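Local structure of NeuRonal IgCAM-5 (Caenorhabditis elegans, 6ON6) at residues N82-E85 with S86-G89; I95-E98 with P99-S103. The protein probably acts in neural wiring as a cell-surface adhesion receptor, its first immunoglobulin domain, the part present here, pairing with a second copy to form a homodimer. One frame throughout, in Å; residues are numbered along the deposited sequence.

Contacts 1 and 2 follow one another along the chain and lie on opposite sides of its centre, their own centres about 26 Å apart. Both concern strand 89-95: contact 1 (82-89) is the turn leading into it, and contact 2 (95-103) the loop joining it to strand 101-110. Each is partly buried. In contact 1 the buried residues are V83 and D87, with an acid-base pair, E85 and R88, on the outer side; in contact 2 I95 and T101 pack together beside buried T97, while E98 and P99 are exposed. Contact 1 adds charged side chains to its backbone bonds; contact 2 uses uncharged hydroxyls and hydrocarbon. The second subunit touches contact 2 but not contact 1.

Contact 1 (N82-E85 with S86-G89); sequences NVQE and SDRG
E85 and R88, three residues apart round a short 3-10 turn, run side by side and point the same way, joined by a salt bridge in which R88 NH1 lies 3.0 Å from E85 OE2. The bond is fairly straight (162° at the hydrogen) and uses the anti side of the carboxylate oxygen, close to the guanidinium plane. Because the two flat groups stand 89° apart, this is a single-point bond and not a two-toothed one. The arginine chain is extended from CG to NE, which carries its head back over E85: E85 CA lies over one guanidinium face, and E85 CB is 3.5 Å from R88 NH1. R88 NH2 also bonds V109 O, a further hold that helps fix the rotation of the head. A leucine here would probably leave E85 OE2 without its charged mate and V109 O without this donor.

D87 is turned the other way, into the protein. Its CG stands beside its own backbone N (chi1 -62°), which brings OD2 back to accept a hydrogen bond from Q84 N at 2.8 Å. The same oxygen lies 3.4 Å from V83 CA. In return D87 N donates to Q84 O at 2.8 Å, and R88 N to E85 O at 3.0 Å, closing the turn. A salt bridge from D87 OD2 to K62 NZ probably favours the ionised acid. With D87 O bonded to Y91 OH, the D-x-G-x-Y-x-C sequence running to C93 marks the tyrosine corner of an immunoglobulin domain.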
loop_
_atom_site.group_PDB
_atom_site.type_symbol
_atom_site.label_atom_id
_atom_site.label_comp_id
_atom_site.label_asym_id
_atom_site.label_seq_id
_atom_site.Cartn_x
_atom_site.Cartn_y
_atom_site.Cartn_z
ATOM N N ASN A 82 -16.611 9.761 -8.650
ATOM C CA ASN A 82 -16.313 10.648 -9.781
ATOM C C ASN A 82 -15.225 10.050 -10.678
ATOM O O ASN A 82 -14.185 10.637 -10.926
ATOM C CB ASN A 82 -15.910 12.053 -9.293
ATOM C CG ASN A 82 -15.722 13.020 -10.423
ATOM O OD1 ASN A 82 -16.360 12.907 -11.476
ATOM N ND2 ASN A 82 -14.799 13.952 -10.225
ATOM N N VAL A 83 -15.484 8.834 -11.168
ATOM C CA VAL A 83 -14.444 8.089 -11.864
ATOM C C VAL A 83 -13.924 8.851 -13.084
ATOM O O VAL A 83 -14.699 9.459 -13.829
ATOM C CB VAL A 83 -15.014 6.705 -12.238
ATOM C CG1 VAL A 83 -14.191 6.087 -13.315
ATOM C CG2 VAL A 83 -15.084 5.821 -10.982
ATOM N N GLN A 84 -12.602 8.808 -13.276
ATOM C CA GLN A 84 -11.918 9.463 -14.381
ATOM C C GLN A 84 -11.026 8.426 -15.053
ATOM O O GLN A 84 -10.795 7.343 -14.526
ATOM C CB GLN A 84 -11.075 10.612 -13.841
ATOM C CG GLN A 84 -11.907 11.695 -13.149
ATOM C CD GLN A 84 -12.817 12.424 -14.083
ATOM O OE1 GLN A 84 -12.388 12.811 -15.202
ATOM N NE2 GLN A 84 -14.020 12.774 -13.594
ATOM N N GLU A 85 -10.531 8.745 -16.237
ATOM C CA GLU A 85 -9.557 7.913 -16.931
ATOM C C GLU A 85 -8.404 7.484 -16.032
ATOM O O GLU A 85 -7.997 6.318 -16.053
ATOM C CB GLU A 85 -8.994 8.676 -18.114
ATOM C CG GLU A 85 -9.970 8.887 -19.238
ATOM C CD GLU A 85 -9.249 9.385 -20.493
ATOM O OE1 GLU A 85 -9.108 10.625 -20.691
ATOM O OE2 GLU A 85 -8.784 8.509 -21.258
ATOM N N SER A 86 -7.912 8.372 -15.180
ATOM C CA SER A 86 -6.790 8.037 -14.321
ATOM C C SER A 86 -7.150 6.989 -13.274
ATOM O O SER A 86 -6.238 6.400 -12.686
ATOM C CB SER A 86 -6.230 9.273 -13.626
ATOM O OG SER A 86 -7.279 9.983 -13.025
ATOM N N ASP A 87 -8.447 6.738 -13.034
ATOM C CA ASP A 87 -8.851 5.681 -12.104
ATOM C C ASP A 87 -8.863 4.297 -12.723
ATOM O O ASP A 87 -9.049 3.321 -11.974
ATOM C CB ASP A 87 -10.240 6.010 -11.561
ATOM C CG ASP A 87 -10.256 7.314 -10.786
ATOM O OD1 ASP A 87 -9.372 7.488 -9.931
ATOM O OD2 ASP A 87 -11.140 8.138 -11.028
ATOM N N ARG A 88 -8.702 4.155 -14.043
ATOM C CA ARG A 88 -8.608 2.826 -14.651
ATOM C C ARG A 88 -7.518 2.015 -13.970
ATOM O O ARG A 88 -6.433 2.536 -13.691
ATOM C CB ARG A 88 -8.154 2.934 -16.101
ATOM C CG ARG A 88 -9.160 3.418 -17.077
ATOM C CD ARG A 88 -8.545 3.451 -18.478
ATOM N NE ARG A 88 -9.566 3.917 -19.406
ATOM C CZ ARG A 88 -9.512 5.037 -20.111
ATOM N NH1 ARG A 88 -8.440 5.819 -20.064
ATOM N NH2 ARG A 88 -10.534 5.350 -20.897
ATOM N N GLY A 89 -7.782 0.713 -13.769
ATOM C CA GLY A 89 -6.728 -0.178 -13.338
ATOM C C GLY A 89 -7.219 -1.183 -12.329
ATOM O O GLY A 89 -8.416 -1.411 -12.191
#

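Contact 2 (I95-E98 with P99-S103); sequences INTE and PITLS
I95 and T101 face each other as an antiparallel hydrogen-bonded pair, but their two backbone bonds are unequal. I95 N to T101 O is 2.8 Å and enters almost straight on to the carbonyl, whereas T101 N to I95 O stretches to 3.5 Å and is weak, consistent with the ladder opening toward the loop.

Hydroxyls bond across the loop. T97 OG1 sits between its own backbone N and carbonyl carbon (chi1 53°), turning it inward. There it meets P99 O at a very short 2.5 Å and T101 OG1 at 2.8 Å, so one hydroxyl ties together both limbs of the turn. The peptide bond before P99 is cis, which bends the chain sharply just where T97 reaches across.

Apolar packing completes the closure. The I95 and T101 side chains lie alongside one another on the same face, with I95 CD1 3.7 Å from T101 CG2. I100 sets out away from the 95-98 limb, yet its CG1 comes within 3.3 Å of I95 O, a carbon-to-carbonyl contact.

In this hairpin loop between strands 89-95 and 101-110, I95 and T101 lie against I8 of strand 7-8, in the opposing sheet. R58 and R59 of the second subunit bond T97 O and E98 OE2; N96 OD1 accepts from M37 N of its own chain, and N96 ND2 donates to F57 O of the second subunit, at the homodimer interface.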
loop_
_atom_site.group_PDB
_atom_site.type_symbol
_atom_site.label_atom_id
_atom_site.label_comp_id
_atom_site.label_asym_id
_atom_site.label_seq_id
_atom_site.Cartn_x
_atom_site.Cartn_y
_atom_site.Cartn_z
ATOM N N ILE A 95 -4.834 -8.576 3.138
ATOM C CA ILE A 95 -4.842 -8.778 4.576
ATOM C C ILE A 95 -3.475 -9.266 4.992
ATOM O O ILE A 95 -2.849 -10.026 4.249
ATOM C CB ILE A 95 -5.864 -9.870 4.920
ATOM C CG1 ILE A 95 -7.179 -9.619 4.165
ATOM C CG2 ILE A 95 -6.102 -9.862 6.391
ATOM C CD1 ILE A 95 -8.105 -10.830 4.112
ATOM N N ASN A 96 -2.981 -8.765 6.134
ATOM C CA ASN A 96 -1.613 -9.060 6.589
ATOM C C ASN A 96 -1.448 -10.426 7.222
ATOM O O ASN A 96 -0.789 -10.559 8.256
ATOM C CB ASN A 96 -1.062 -7.992 7.528
ATOM C CG ASN A 96 -1.856 -7.868 8.783
ATOM O OD1 ASN A 96 -2.945 -8.447 8.903
ATOM N ND2 ASN A 96 -1.323 -7.128 9.746
ATOM N N THR A 97 -2.015 -11.423 6.578
ATOM C CA THR A 97 -1.754 -12.790 6.980
ATOM C C THR A 97 -0.427 -13.249 6.413
ATOM O O THR A 97 0.189 -12.613 5.542
ATOM C CB THR A 97 -2.855 -13.676 6.437
ATOM O OG1 THR A 97 -2.999 -13.463 5.023
ATOM C CG2 THR A 97 -4.160 -13.387 7.155
ATOM N N GLU A 98 0.023 -14.373 6.958
ATOM C CA GLU A 98 1.201 -15.080 6.487
ATOM C C GLU A 98 0.716 -16.498 6.236
ATOM O O GLU A 98 0.417 -17.236 7.201
ATOM C CB GLU A 98 2.329 -15.044 7.520
ATOM C CG GLU A 98 2.904 -13.641 7.618
ATOM C CD GLU A 98 3.671 -13.348 8.888
ATOM O OE1 GLU A 98 4.051 -14.322 9.605
ATOM O OE2 GLU A 98 3.876 -12.123 9.152
ATOM N N PRO A 99 0.604 -16.914 4.982
ATOM C CA PRO A 99 0.881 -16.030 3.844
ATOM C C PRO A 99 -0.245 -15.013 3.572
ATOM O O PRO A 99 -1.312 -15.064 4.188
ATOM C CB PRO A 99 0.975 -17.000 2.677
ATOM C CG PRO A 99 0.037 -18.122 3.068
ATOM C CD PRO A 99 0.178 -18.263 4.573
ATOM N N ILE A 100 -0.013 -14.126 2.617
ATOM C CA ILE A 100 -0.946 -13.012 2.422
ATOM C C ILE A 100 -2.276 -13.523 1.892
ATOM O O ILE A 100 -2.393 -14.600 1.317
ATOM C CB ILE A 100 -0.316 -12.001 1.458
ATOM C CG1 ILE A 100 -1.021 -10.649 1.530
ATOM C CG2 ILE A 100 -0.318 -12.616 0.057
ATOM C CD1 ILE A 100 -0.214 -9.589 0.973
ATOM N N THR A 101 -3.296 -12.719 2.079
ATOM C CA THR A 101 -4.597 -13.013 1.514
ATOM C C THR A 101 -5.027 -11.762 0.765
ATOM O O THR A 101 -4.919 -10.653 1.309
ATOM C CB THR A 101 -5.562 -13.321 2.636
ATOM O OG1 THR A 101 -5.031 -14.414 3.408
ATOM C CG2 THR A 101 -6.883 -13.723 2.067
ATOM N N LEU A 102 -5.429 -11.940 -0.486
ATOM C CA LEU A 102 -5.802 -10.778 -1.283
ATOM C C LEU A 102 -6.766 -11.155 -2.393
ATOM O O LEU A 102 -6.967 -12.331 -2.721
ATOM C CB LEU A 102 -4.565 -10.100 -1.848
ATOM C CG LEU A 102 -3.683 -10.779 -2.880
ATOM C CD1 LEU A 102 -4.195 -10.508 -4.279
ATOM C CD2 LEU A 102 -2.290 -10.211 -2.718
ATOM N N SER A 103 -7.434 -10.138 -2.907
ATOM C CA SER A 103 -8.416 -10.250 -3.966
ATOM C C SER A 103 -8.309 -8.966 -4.791
ATOM O O SER A 103 -8.173 -7.861 -4.230
ATOM C CB SER A 103 -9.796 -10.293 -3.343
ATOM O OG SER A 103 -10.772 -10.547 -4.315
#